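C2 toxin component I (Clostridium botulinum, PDB 2J3X) is the enzymatic component of the binary C2 toxin, an ADP-ribosyltransferase that probably modifies actin in target cells. Local coordinates at residues P7-N12 with D97-V102; K23-R28 with F172-L177; V102-K107 with S145-G150; L149-N154 with E181-L186. The protein carries 2 engineered substitutions. All blocks are in the same frame, centred on the assembly; numbering follows the deposited sequence.

Interaction 1 of 4, residues P7-N12 with D97-V102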
loop_
_atom_site.group_PDB
_atom_site.type_symbol
_atom_site.label_atom_id
_atom_site.label_comp_id
_atom_site.label_asym_id
_atom_site.label_seq_id
_atom_site.Cartn_x
_atom_site.Cartn_y
_atom_site.Cartn_z
ATOM N N PRO A 7 -1.093 12.720 -26.827
ATOM C CA PRO A 7 -1.202 11.530 -25.950
ATOM C C PRO A 7 -2.207 10.498 -26.503
ATOM O O PRO A 7 -3.083 10.854 -27.352
ATOM C CB PRO A 7 -1.701 12.109 -24.620
ATOM C CG PRO A 7 -2.314 13.460 -24.952
ATOM C CD PRO A 7 -1.614 13.953 -26.200
ATOM N N ILE A 8 -2.066 9.234 -26.073
ATOM C CA ILE A 8 -3.079 8.225 -26.326
ATOM C C ILE A 8 -4.315 8.716 -25.575
ATOM O O ILE A 8 -4.257 8.970 -24.343
ATOM C CB ILE A 8 -2.603 6.865 -25.824
ATOM C CG1 ILE A 8 -1.357 6.430 -26.622
ATOM C CG2 ILE A 8 -3.771 5.800 -25.841
ATOM C CD1 ILE A 8 -0.484 5.399 -25.884
ATOM N N ASP A 9 -5.419 8.957 -26.289
ATOM C CA ASP A 9 -6.618 9.429 -25.562
ATOM C C ASP A 9 -7.822 9.060 -26.405
ATOM O O ASP A 9 -8.106 9.734 -27.406
ATOM C CB ASP A 9 -6.543 10.935 -25.295
ATOM C CG ASP A 9 -7.716 11.458 -24.484
ATOM O OD1 ASP A 9 -8.724 10.743 -24.312
ATOM O OD2 ASP A 9 -7.650 12.622 -24.018
ATOM N N PHE A 10 -8.487 7.985 -26.007
ATOM C CA PHE A 10 -9.675 7.479 -26.703
ATOM C C PHE A 10 -10.962 7.950 -26.055
ATOM O O PHE A 10 -12.041 7.528 -26.458
ATOM C CB PHE A 10 -9.613 5.952 -26.829
ATOM C CG PHE A 10 -8.652 5.511 -27.868
ATOM C CD1 PHE A 10 -8.986 5.649 -29.226
ATOM C CD2 PHE A 10 -7.378 5.002 -27.529
ATOM C CE1 PHE A 10 -8.070 5.304 -30.240
ATOM C CE2 PHE A 10 -6.458 4.653 -28.581
ATOM C CZ PHE A 10 -6.834 4.798 -29.894
ATOM N N ILE A 11 -10.875 8.884 -25.101
ATOM C CA ILE A 11 -12.114 9.320 -24.467
ATOM C C ILE A 11 -12.932 10.131 -25.461
ATOM O O ILE A 11 -12.391 11.044 -26.097
ATOM C CB ILE A 11 -11.864 10.151 -23.187
ATOM C CG1 ILE A 11 -11.153 9.231 -22.158
ATOM C CG2 ILE A 11 -13.198 10.735 -22.640
ATOM C CD1 ILE A 11 -10.515 10.050 -20.971
ATOM N N ASN A 12 -14.195 9.730 -25.627
ATOM C CA ASN A 12 -15.093 10.404 -26.564
ATOM C C ASN A 12 -14.799 10.111 -28.035
ATOM O O ASN A 12 -15.340 10.771 -28.885
ATOM C CB ASN A 12 -15.199 11.943 -26.303
ATOM C CG ASN A 12 -16.551 12.517 -26.761
ATOM O OD1 ASN A 12 -17.597 11.869 -26.556
ATOM N ND2 ASN A 12 -16.563 13.695 -27.393
ATOM N N ASP A 97 2.387 9.780 -23.809
ATOM C CA ASP A 97 1.598 9.744 -22.563
ATOM C C ASP A 97 0.265 9.059 -22.869
ATOM O O ASP A 97 -0.134 8.978 -24.033
ATOM C CB ASP A 97 1.287 11.142 -22.074
ATOM C CG ASP A 97 2.486 11.895 -21.507
ATOM O OD1 ASP A 97 3.628 11.368 -21.444
ATOM O OD2 ASP A 97 2.234 13.041 -21.072
ATOM N N ALA A 98 -0.464 8.595 -21.836
ATOM C CA ALA A 98 -1.747 7.939 -22.099
ATOM C C ALA A 98 -2.685 8.496 -21.056
ATOM O O ALA A 98 -2.311 8.594 -19.888
ATOM C CB ALA A 98 -1.630 6.414 -21.953
ATOM N N ILE A 99 -3.896 8.847 -21.475
ATOM C CA ILE A 99 -4.888 9.399 -20.549
ATOM C C ILE A 99 -6.005 8.349 -20.420
ATOM O O ILE A 99 -6.467 7.796 -21.417
ATOM C CB ILE A 99 -5.457 10.692 -21.123
ATOM C CG1 ILE A 99 -4.323 11.755 -21.176
ATOM C CG2 ILE A 99 -6.647 11.209 -20.287
ATOM C CD1 ILE A 99 -4.685 12.905 -22.022
ATOM N N GLY A 100 -6.499 8.132 -19.202
ATOM C CA GLY A 100 -7.618 7.208 -19.066
ATOM C C GLY A 100 -7.988 7.100 -17.588
ATOM O O GLY A 100 -7.650 7.974 -16.806
ATOM N N TYR A 101 -8.715 6.055 -17.238
ATOM C CA TYR A 101 -9.376 5.976 -15.938
ATOM C C TYR A 101 -8.758 4.822 -15.179
ATOM O O TYR A 101 -8.786 3.661 -15.666
ATOM C CB TYR A 101 -10.839 5.678 -16.130
ATOM C CG TYR A 101 -11.578 6.711 -16.922
ATOM C CD1 TYR A 101 -11.607 8.048 -16.498
ATOM C CD2 TYR A 101 -12.243 6.356 -18.121
ATOM C CE1 TYR A 101 -12.352 9.021 -17.235
ATOM C CE2 TYR A 101 -12.962 7.346 -18.882
ATOM C CZ TYR A 101 -13.001 8.647 -18.430
ATOM O OH TYR A 101 -13.692 9.639 -19.131
ATOM N N VAL A 102 -8.208 5.098 -14.003
ATOM C CA VAL A 102 -7.613 3.997 -13.241
ATOM C C VAL A 102 -8.631 3.252 -12.375
ATOM O O VAL A 102 -9.624 3.815 -11.933
ATOM C CB VAL A 102 -6.384 4.459 -12.387
ATOM C CG1 VAL A 102 -5.165 4.691 -13.285
ATOM C CG2 VAL A 102 -6.660 5.751 -11.620
HETATM O O HOH W 1 -7.641 6.929 -23.641
#

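Interaction 2 of 4, residues K23-R28 with F172-L177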
loop_
_atom_site.group_PDB
_atom_site.type_symbol
_atom_site.label_atom_id
_atom_site.label_comp_id
_atom_site.label_asym_id
_atom_site.label_seq_id
_atom_site.Cartn_x
_atom_site.Cartn_y
_atom_site.Cartn_z
ATOM N N LYS A 23 -6.106 -4.023 -30.386
ATOM C CA LYS A 23 -5.649 -5.245 -31.066
ATOM C C LYS A 23 -4.255 -5.108 -31.663
ATOM O O LYS A 23 -3.456 -6.048 -31.578
ATOM C CB LYS A 23 -6.658 -5.657 -32.166
ATOM C CG LYS A 23 -8.069 -6.032 -31.671
ATOM C CD LYS A 23 -8.161 -6.786 -30.282
ATOM C CE LYS A 23 -7.772 -8.288 -30.389
ATOM N NZ LYS A 23 -7.807 -8.983 -29.075
ATOM N N GLU A 24 -3.973 -3.963 -32.284
ATOM C CA GLU A 24 -2.684 -3.680 -32.962
ATOM C C GLU A 24 -1.591 -3.644 -31.882
ATOM O O GLU A 24 -0.499 -4.190 -32.035
ATOM C CB GLU A 24 -2.776 -2.335 -33.673
ATOM C CG GLU A 24 -1.547 -1.860 -34.411
ATOM C CD GLU A 24 -1.076 -2.799 -35.523
ATOM O OE1 GLU A 24 -1.856 -3.647 -35.995
ATOM O OE2 GLU A 24 0.103 -2.651 -35.942
ATOM N N GLU A 25 -1.927 -3.052 -30.742
ATOM C CA GLU A 25 -0.912 -2.887 -29.709
ATOM C C GLU A 25 -0.651 -4.223 -29.026
ATOM O O GLU A 25 0.495 -4.506 -28.666
ATOM C CB GLU A 25 -1.438 -1.842 -28.711
ATOM C CG GLU A 25 -1.378 -0.350 -29.218
ATOM C CD GLU A 25 0.025 0.126 -29.531
ATOM O OE1 GLU A 25 0.954 -0.271 -28.781
ATOM O OE2 GLU A 25 0.236 0.834 -30.560
ATOM N N GLU A 26 -1.690 -5.008 -28.784
ATOM C CA GLU A 26 -1.539 -6.385 -28.277
ATOM C C GLU A 26 -0.670 -7.255 -29.212
ATOM O O GLU A 26 0.203 -8.008 -28.767
ATOM C CB GLU A 26 -2.881 -7.055 -28.109
ATOM C CG GLU A 26 -3.768 -6.425 -27.008
ATOM C CD GLU A 26 -5.261 -6.809 -27.117
ATOM O OE1 GLU A 26 -5.618 -7.588 -28.021
ATOM O OE2 GLU A 26 -6.079 -6.342 -26.275
ATOM N N LYS A 27 -0.893 -7.111 -30.515
ATOM C CA LYS A 27 -0.135 -7.862 -31.524
ATOM C C LYS A 27 1.338 -7.466 -31.413
ATOM O O LYS A 27 2.219 -8.324 -31.398
ATOM C CB LYS A 27 -0.700 -7.566 -32.933
ATOM C CG LYS A 27 0.241 -7.814 -34.120
ATOM C CD LYS A 27 -0.396 -7.177 -35.407
ATOM C CE LYS A 27 0.588 -7.039 -36.555
ATOM N NZ LYS A 27 0.945 -5.597 -36.880
ATOM N N ARG A 28 1.615 -6.157 -31.357
ATOM C CA ARG A 28 2.993 -5.664 -31.228
ATOM C C ARG A 28 3.647 -6.200 -29.939
ATOM O O ARG A 28 4.815 -6.636 -29.964
ATOM C CB ARG A 28 3.068 -4.137 -31.256
ATOM C CG ARG A 28 2.642 -3.552 -32.630
ATOM C CD ARG A 28 2.570 -2.030 -32.611
ATOM N NE ARG A 28 2.257 -1.483 -33.933
ATOM C CZ ARG A 28 2.031 -0.182 -34.190
ATOM N NH1 ARG A 28 2.055 0.748 -33.212
ATOM N NH2 ARG A 28 1.767 0.209 -35.428
ATOM N N PHE A 172 6.779 4.674 -19.527
ATOM C CA PHE A 172 6.313 3.684 -18.532
ATOM C C PHE A 172 5.979 2.351 -19.177
ATOM O O PHE A 172 5.512 2.303 -20.290
ATOM C CB PHE A 172 5.075 4.200 -17.827
ATOM C CG PHE A 172 5.346 5.050 -16.650
ATOM C CD1 PHE A 172 6.409 5.963 -16.649
ATOM C CD2 PHE A 172 4.479 5.015 -15.567
ATOM C CE1 PHE A 172 6.610 6.815 -15.556
ATOM C CE2 PHE A 172 4.675 5.879 -14.486
ATOM C CZ PHE A 172 5.742 6.752 -14.489
ATOM N N ASP A 173 6.243 1.240 -18.471
ATOM C CA ASP A 173 5.966 -0.098 -18.982
ATOM C C ASP A 173 4.481 -0.268 -19.072
ATOM O O ASP A 173 3.724 0.274 -18.240
ATOM C CB ASP A 173 6.463 -1.172 -17.995
ATOM C CG ASP A 173 7.959 -1.103 -17.749
ATOM O OD1 ASP A 173 8.726 -0.637 -18.610
ATOM O OD2 ASP A 173 8.382 -1.494 -16.644
ATOM N N TYR A 174 4.038 -1.031 -20.064
ATOM C CA TYR A 174 2.618 -1.279 -20.258
ATOM C C TYR A 174 2.321 -2.476 -21.101
ATOM O O TYR A 174 3.128 -2.872 -21.952
ATOM C CB TYR A 174 1.872 -0.068 -20.850
ATOM C CG TYR A 174 2.066 0.068 -22.360
ATOM C CD1 TYR A 174 3.294 0.475 -22.865
ATOM C CD2 TYR A 174 1.001 -0.169 -23.259
ATOM C CE1 TYR A 174 3.507 0.612 -24.268
ATOM C CE2 TYR A 174 1.176 -0.030 -24.665
ATOM C CZ TYR A 174 2.434 0.353 -25.143
ATOM O OH TYR A 174 2.629 0.528 -26.495
ATOM N N GLY A 175 1.129 -3.013 -20.874
ATOM C CA GLY A 175 0.522 -4.019 -21.680
ATOM C C GLY A 175 -0.820 -3.491 -22.090
ATOM O O GLY A 175 -1.243 -2.413 -21.625
ATOM N N VAL A 176 -1.464 -4.220 -22.984
ATOM C CA VAL A 176 -2.811 -3.865 -23.440
ATOM C C VAL A 176 -3.721 -5.043 -23.289
ATOM O O VAL A 176 -3.381 -6.180 -23.679
ATOM C CB VAL A 176 -2.818 -3.334 -24.914
ATOM C CG1 VAL A 176 -4.286 -3.065 -25.356
ATOM C CG2 VAL A 176 -1.969 -2.038 -24.987
ATOM N N LEU A 177 -4.898 -4.771 -22.718
ATOM C CA LEU A 177 -5.901 -5.783 -22.561
ATOM C C LEU A 177 -7.199 -5.331 -23.204
ATOM O O LEU A 177 -7.495 -4.147 -23.203
ATOM C CB LEU A 177 -6.167 -5.966 -21.075
ATOM C CG LEU A 177 -5.032 -6.486 -20.185
ATOM C CD1 LEU A 177 -5.621 -6.642 -18.783
ATOM C CD2 LEU A 177 -4.407 -7.809 -20.722
#

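Interaction 3 of 4, residues V102-K107 with S145-G150. With SO4 (sulfate ion), chain P.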
loop_
_atom_site.group_PDB
_atom_site.type_symbol
_atom_site.label_atom_id
_atom_site.label_comp_id
_atom_site.label_asym_id
_atom_site.label_seq_id
_atom_site.Cartn_x
_atom_site.Cartn_y
_atom_site.Cartn_z
ATOM N N VAL A 102 -8.208 5.098 -14.003
ATOM C CA VAL A 102 -7.613 3.997 -13.241
ATOM C C VAL A 102 -8.631 3.252 -12.375
ATOM O O VAL A 102 -9.624 3.815 -11.933
ATOM C CB VAL A 102 -6.384 4.459 -12.387
ATOM C CG1 VAL A 102 -5.165 4.691 -13.285
ATOM C CG2 VAL A 102 -6.660 5.751 -11.620
ATOM N N ASN A 103 -8.391 1.969 -12.143
ATOM C CA ASN A 103 -9.382 1.161 -11.417
ATOM C C ASN A 103 -9.277 1.348 -9.890
ATOM O O ASN A 103 -8.713 0.472 -9.199
ATOM C CB ASN A 103 -9.320 -0.291 -11.860
ATOM C CG ASN A 103 -7.944 -0.950 -11.677
ATOM O OD1 ASN A 103 -6.852 -0.327 -11.756
ATOM N ND2 ASN A 103 -7.994 -2.263 -11.499
ATOM N N PHE A 104 -9.739 2.501 -9.376
ATOM C CA PHE A 104 -9.899 2.705 -7.897
ATOM C C PHE A 104 -11.368 2.840 -7.592
ATOM O O PHE A 104 -12.041 3.696 -8.215
ATOM C CB PHE A 104 -9.204 3.953 -7.353
ATOM C CG PHE A 104 -7.757 3.790 -7.146
ATOM C CD1 PHE A 104 -6.853 3.929 -8.225
ATOM C CD2 PHE A 104 -7.262 3.597 -5.864
ATOM C CE1 PHE A 104 -5.486 3.792 -8.017
ATOM C CE2 PHE A 104 -5.911 3.405 -5.661
ATOM C CZ PHE A 104 -5.016 3.514 -6.720
ATOM N N THR A 105 -11.866 2.047 -6.636
ATOM C CA THR A 105 -13.216 2.240 -6.077
ATOM C C THR A 105 -13.187 3.182 -4.896
ATOM O O THR A 105 -12.086 3.475 -4.368
ATOM C CB THR A 105 -13.786 0.884 -5.561
ATOM O OG1 THR A 105 -12.919 0.417 -4.539
ATOM C CG2 THR A 105 -13.802 -0.137 -6.696
ATOM N N PRO A 106 -14.367 3.677 -4.436
ATOM C CA PRO A 106 -14.331 4.489 -3.201
ATOM C C PRO A 106 -13.617 3.790 -2.043
ATOM O O PRO A 106 -12.824 4.443 -1.376
ATOM C CB PRO A 106 -15.812 4.731 -2.879
ATOM C CG PRO A 106 -16.500 4.675 -4.277
ATOM C CD PRO A 106 -15.724 3.614 -5.040
ATOM N N LYS A 107 -13.861 2.492 -1.834
ATOM C CA LYS A 107 -13.201 1.818 -0.674
ATOM C C LYS A 107 -11.688 1.910 -0.779
ATOM O O LYS A 107 -11.005 2.075 0.236
ATOM C CB LYS A 107 -13.580 0.319 -0.552
ATOM C CG LYS A 107 -14.910 0.093 0.080
ATOM C CD LYS A 107 -15.355 -1.345 -0.174
ATOM C CE LYS A 107 -16.746 -1.564 0.455
ATOM N NZ LYS A 107 -17.170 -3.011 0.592
ATOM N N SER A 145 -1.718 -4.194 -6.574
ATOM C CA SER A 145 -1.726 -5.117 -7.706
ATOM C C SER A 145 -1.324 -4.320 -8.946
ATOM O O SER A 145 -1.011 -3.143 -8.843
ATOM C CB SER A 145 -3.120 -5.717 -7.936
ATOM O OG SER A 145 -4.060 -4.664 -8.243
ATOM N N PHE A 146 -1.298 -4.995 -10.092
ATOM C CA PHE A 146 -1.209 -4.283 -11.374
ATOM C C PHE A 146 -2.366 -3.295 -11.408
ATOM O O PHE A 146 -3.447 -3.577 -10.847
ATOM C CB PHE A 146 -1.395 -5.277 -12.502
ATOM C CG PHE A 146 -0.384 -6.374 -12.459
ATOM C CD1 PHE A 146 0.971 -6.111 -12.782
ATOM C CD2 PHE A 146 -0.766 -7.642 -12.020
ATOM C CE1 PHE A 146 1.949 -7.150 -12.739
ATOM C CE2 PHE A 146 0.192 -8.692 -11.973
ATOM C CZ PHE A 146 1.529 -8.454 -12.331
ATOM N N ILE A 147 -2.154 -2.178 -12.082
ATOM C CA ILE A 147 -3.173 -1.150 -12.215
ATOM C C ILE A 147 -3.649 -1.152 -13.670
ATOM O O ILE A 147 -2.859 -1.448 -14.597
ATOM C CB ILE A 147 -2.610 0.208 -11.707
ATOM C CG1 ILE A 147 -3.693 1.252 -11.488
ATOM C CG2 ILE A 147 -1.492 0.710 -12.623
ATOM C CD1 ILE A 147 -3.129 2.583 -10.913
ATOM N N SER A 148 -4.952 -0.946 -13.875
ATOM C CA SER A 148 -5.525 -0.960 -15.228
ATOM C C SER A 148 -5.910 0.458 -15.574
ATOM O O SER A 148 -6.391 1.181 -14.710
ATOM C CB SER A 148 -6.771 -1.823 -15.258
ATOM O OG SER A 148 -6.456 -3.200 -15.011
ATOM N N LEU A 149 -5.686 0.879 -16.816
ATOM C CA LEU A 149 -6.084 2.222 -17.245
ATOM C C LEU A 149 -7.117 2.067 -18.357
ATOM O O LEU A 149 -6.732 1.704 -19.493
ATOM C CB LEU A 149 -4.877 2.988 -17.773
ATOM C CG LEU A 149 -5.204 4.446 -18.142
ATOM C CD1 LEU A 149 -5.161 5.463 -16.961
ATOM C CD2 LEU A 149 -4.230 4.954 -19.261
ATOM N N GLY A 150 -8.397 2.259 -18.039
ATOM C CA GLY A 150 -9.485 2.125 -19.049
ATOM C C GLY A 150 -9.394 3.295 -20.020
ATOM O O GLY A 150 -9.176 4.422 -19.608
HETATM S S SO4 P . -9.603 -6.498 -10.756
HETATM O O1 SO4 P . -9.550 -6.897 -12.168
HETATM O O2 SO4 P . -8.445 -6.991 -9.991
HETATM O O3 SO4 P . -9.620 -5.036 -10.642
HETATM O O4 SO4 P . -10.782 -7.144 -10.166
HETATM O O HOH W 2 -5.723 -3.990 -12.302
#

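Interaction 4 of 4, residues L149-N154 with E181-L186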
loop_
_atom_site.group_PDB
_atom_site.type_symbol
_atom_site.label_atom_id
_atom_site.label_comp_id
_atom_site.label_asym_id
_atom_site.label_seq_id
_atom_site.Cartn_x
_atom_site.Cartn_y
_atom_site.Cartn_z
ATOM N N LEU A 149 -5.686 0.879 -16.816
ATOM C CA LEU A 149 -6.084 2.222 -17.245
ATOM C C LEU A 149 -7.117 2.067 -18.357
ATOM O O LEU A 149 -6.732 1.704 -19.493
ATOM C CB LEU A 149 -4.877 2.988 -17.773
ATOM C CG LEU A 149 -5.204 4.446 -18.142
ATOM C CD1 LEU A 149 -5.161 5.463 -16.961
ATOM C CD2 LEU A 149 -4.230 4.954 -19.261
ATOM N N GLY A 150 -8.397 2.259 -18.039
ATOM C CA GLY A 150 -9.485 2.125 -19.049
ATOM C C GLY A 150 -9.394 3.295 -20.020
ATOM O O GLY A 150 -9.176 4.422 -19.608
ATOM N N LEU A 151 -9.525 3.015 -21.322
ATOM C CA LEU A 151 -9.210 4.040 -22.304
ATOM C C LEU A 151 -10.394 4.850 -22.771
ATOM O O LEU A 151 -10.201 5.898 -23.397
ATOM C CB LEU A 151 -8.504 3.441 -23.541
ATOM C CG LEU A 151 -7.141 2.855 -23.151
ATOM C CD1 LEU A 151 -6.477 2.243 -24.390
ATOM C CD2 LEU A 151 -6.239 3.881 -22.499
ATOM N N ASN A 152 -11.611 4.405 -22.466
ATOM C CA ASN A 152 -12.763 5.228 -22.827
ATOM C C ASN A 152 -13.917 5.036 -21.849
ATOM O O ASN A 152 -13.771 4.270 -20.862
ATOM C CB ASN A 152 -13.216 4.998 -24.296
ATOM C CG ASN A 152 -13.721 3.583 -24.549
ATOM O OD1 ASN A 152 -14.267 2.940 -23.651
ATOM N ND2 ASN A 152 -13.523 3.074 -25.779
ATOM N N ASP A 153 -15.046 5.712 -22.103
ATOM C CA ASP A 153 -16.091 5.703 -21.036
ATOM C C ASP A 153 -16.775 4.344 -20.891
ATOM O O ASP A 153 -17.538 4.147 -19.931
ATOM C CB ASP A 153 -17.140 6.804 -21.217
ATOM C CG ASP A 153 -16.602 8.178 -20.969
ATOM O OD1 ASP A 153 -15.388 8.376 -20.735
ATOM O OD2 ASP A 153 -17.447 9.103 -21.028
ATOM N N ASN A 154 -16.536 3.408 -21.822
ATOM C CA ASN A 154 -17.042 2.046 -21.645
ATOM C C ASN A 154 -16.443 1.381 -20.415
ATOM O O ASN A 154 -17.000 0.395 -19.898
ATOM C CB ASN A 154 -16.800 1.180 -22.892
ATOM C CG ASN A 154 -17.737 1.529 -24.018
ATOM O OD1 ASN A 154 -18.684 2.299 -23.832
ATOM N ND2 ASN A 154 -17.469 1.010 -25.198
ATOM N N GLU A 181 -16.133 -4.679 -25.092
ATOM C CA GLU A 181 -16.442 -3.252 -25.204
ATOM C C GLU A 181 -15.407 -2.309 -24.573
ATOM O O GLU A 181 -15.497 -1.080 -24.744
ATOM C CB GLU A 181 -17.829 -2.944 -24.654
ATOM C CG GLU A 181 -18.999 -3.551 -25.476
ATOM C CD GLU A 181 -19.167 -2.965 -26.886
ATOM O OE1 GLU A 181 -18.281 -2.222 -27.387
ATOM O OE2 GLU A 181 -20.218 -3.259 -27.510
ATOM N N THR A 182 -14.455 -2.880 -23.844
ATOM C CA THR A 182 -13.434 -2.063 -23.184
ATOM C C THR A 182 -12.029 -2.346 -23.687
ATOM O O THR A 182 -11.680 -3.473 -24.059
ATOM C CB THR A 182 -13.378 -2.177 -21.623
ATOM O OG1 THR A 182 -12.859 -3.445 -21.253
ATOM C CG2 THR A 182 -14.743 -1.916 -20.953
ATOM N N VAL A 183 -11.204 -1.308 -23.609
ATOM C CA VAL A 183 -9.796 -1.435 -23.914
ATOM C C VAL A 183 -9.031 -0.799 -22.755
ATOM O O VAL A 183 -9.396 0.292 -22.320
ATOM C CB VAL A 183 -9.474 -0.691 -25.243
ATOM C CG1 VAL A 183 -8.024 -0.978 -25.678
ATOM C CG2 VAL A 183 -10.463 -1.114 -26.319
ATOM N N SER A 184 -7.970 -1.450 -22.280
ATOM C CA SER A 184 -7.233 -0.939 -21.116
ATOM C C SER A 184 -5.735 -1.154 -21.252
ATOM O O SER A 184 -5.267 -2.111 -21.900
ATOM C CB SER A 184 -7.689 -1.633 -19.802
ATOM O OG SER A 184 -9.074 -1.476 -19.599
ATOM N N LEU A 185 -4.979 -0.268 -20.656
ATOM C CA LEU A 185 -3.546 -0.583 -20.454
ATOM C C LEU A 185 -3.434 -1.348 -19.136
ATOM O O LEU A 185 -4.256 -1.181 -18.242
ATOM C CB LEU A 185 -2.672 0.655 -20.342
ATOM C CG LEU A 185 -2.817 1.758 -21.420
ATOM C CD1 LEU A 185 -1.788 2.820 -21.291
ATOM C CD2 LEU A 185 -2.765 1.099 -22.831
ATOM N N LEU A 186 -2.382 -2.141 -19.029
ATOM C CA LEU A 186 -2.044 -2.799 -17.782
ATOM C C LEU A 186 -0.702 -2.208 -17.393
ATOM O O LEU A 186 0.227 -2.189 -18.217
ATOM C CB LEU A 186 -1.914 -4.320 -18.030
ATOM C CG LEU A 186 -1.721 -5.075 -16.697
ATOM C CD1 LEU A 186 -2.946 -4.942 -15.811
ATOM C CD2 LEU A 186 -1.424 -6.531 -17.005
HETATM O O HOH W 3 -12.567 1.097 -22.452
#

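Interaction 1 of 4, residues P7-N12 with D97-V102
I8 and A98 form a single beta bridge that joins the loop before helix 15-30 to strand 98-102, a member of the mixed sheet in the N-terminal ADP-ribosyltransferase-like half of the chain. The touching parts run nearly in the same direction, 23° apart. Two backbone bonds define the bridge: I8 N to D97 O at 2.8 Å, and I99 N to I8 O at 2.9 Å. This is the tight part of the contact. I8 CB and A98 CB meet at 4.0 Å on a buried side, where I8 also packs on W21 and L94.

The partly exposed side gathers round I99. Its CD1 lies beside P7 CG at 3.8 Å, both side chains pointing the same way, and also touches D9 OD2. With CG anti to the backbone N (chi1 -177°), D9 turns its other oxygen, OD1, onto I11 N at 3.0 Å and closes an Asx turn. I11 CD1 then approaches Y101 CZ obliquely at 3.8 Å, while the Y101 hydroxyl bonds to D153. Beyond the bridge direct pairing gives way to a solvent link: one water accepts from F10 N at 2.7 Å and donates to I99 O at 2.7 Å.

Interaction 2 of 4, residues K23-R28 with F172-L177
Y174 donates its hydroxyl to E25, OH to OE1 at 2.9 Å, the sole hydrogen bond between helix 23-28 and segment 172-177. The ring of Y174 is set between its backbone N and carbonyl carbon (chi1 79°), a crowded position that swings the OH out to the helix. E25 has a chain bent at chi2, which brings OE1 to the ring edge; the two side chains cross at about a right angle, but the carboxylate and ring planes are only 31° apart. The hydroxyl meets OE1 from above the carboxylate plane. E25 OE2 forms a salt bridge with R28 NH1 at 3.2 Å, and R28 NH1 also bridges to a sulfate, probably from the crystallisation liquor.

V176 points at the helix: CG2 touches E25 CB at 3.8 Å and CG1 touches E26 CG at 3.8 Å. E26 stays extended beyond CG, which passes V176 O at 3.4 Å. Its OE1 receives K23 NZ on the syn lone pair at 2.8 Å, and K23 NZ also bonds N178. The axes of helix segment 23-28 and strand segment 175-177 approach to 7.8 Å, their directions 134° apart, the alpha/beta packing of a helix laid obliquely against an outermost strand of a mixed sheet.

Interaction 3 of 4, residues V102-K107 with S145-G150
N103 OD1 accepts the backbone N-H of S148 at 2.9 Å, the shortest polar bond across the contact and nearly straight (172° at the hydrogen). The donor stands above the carbonyl plane, 51° out of it. N103 CG sits between its backbone N and carbonyl carbon, which folds the amide over the neighbouring strand. S148 O takes a weak bond from N103 N and a CA-H contact from V102 CA at 3.4 Å.

V102 and L149 are the antiparallel non-hydrogen-bonded pair. N103 follows at the centre of an inverse gamma turn closed by F104 N on V102 O at 2.9 Å. On the apolar face shared by V102, I147 and L149, V102 CG1 meets both L149 CD1 and I147 CD1 at 3.8 Å, while I147 CD1 also reaches F104 CE1 at 3.9 Å.

N103 ND2 donates to a water O at 3.0 Å. That water bonds on to F146 O; ND2 also bonds, weakly, a sulfate probably from the crystallisation liquor, held too by K50 and T51. S148 N-H calls for an acceptor, which sets OD1 on that side; the water and sulfate at ND2 are consistent with this flip. OD1 stands in for a backbone carbonyl where regular pairing stops.

Interaction 4 of 4, residues L149-N154 with E181-L186
L149 pairs with L185 through two backbone bonds, L149 N to L185 O and L185 N to L149 O, both 2.9 Å, an antiparallel hydrogen-bonded pair. Their side chains lie side by side on one face, pointing the same way, with CD2 of L149 3.8 Å from CD1 of L185. G150 comes next opposite S184 as a non-hydrogen-bonded pair, its CA close to S184 OG. L151 N continues the pairing onto V183 O at 2.9 Å, although L151 has already left the strand. Its CG, anti to the carbonyl carbon (chi1 -64°), sends CD1 against V183 CG1 at 3.8 Å and places CD2 near L185 CG.

At N152 the backbones part. OD1 accepts from N154 N, an Asx turn, and also from a water at 2.8 Å that is held by V183 N; ND2 is taken by E15. N154, at the exposed end, gives ND2 to E181 O at 2.9 Å, the acceptor only 12° out of its amide plane. N154 O packs on T182 CG2 at 3.4 Å. Such links mark where the chain leaving strand 147-150 and the loop leading into strand 183-187 part, at the ends of two antiparallel neighbours inside the mixed sheet of an ADP-ribosyltransferase-like fold.

Overall arrangement
Strands 98-102, 147-150, 183-187 and 175-178 lie in that order across one mixed sheet. Interaction 4 is the hub: centre to centre it lies about 9 Å from interaction 1, about 11 Å from interaction 3 and about 12 Å from interaction 2. Interactions 3 and 4 share L149 and G150; V102 belongs to interactions 1 and 3. Y101 O to G150 N, 2.8 Å, ties strand 98-102 to its neighbour; G175 O to L186 N, 2.8 Å, joins the outermost pair. Sulfates, probably from the crystallisation liquor, sit beside interactions 2 and 3 and mark no known active site; catalysis in such binary toxins probably resides in the C-terminal half.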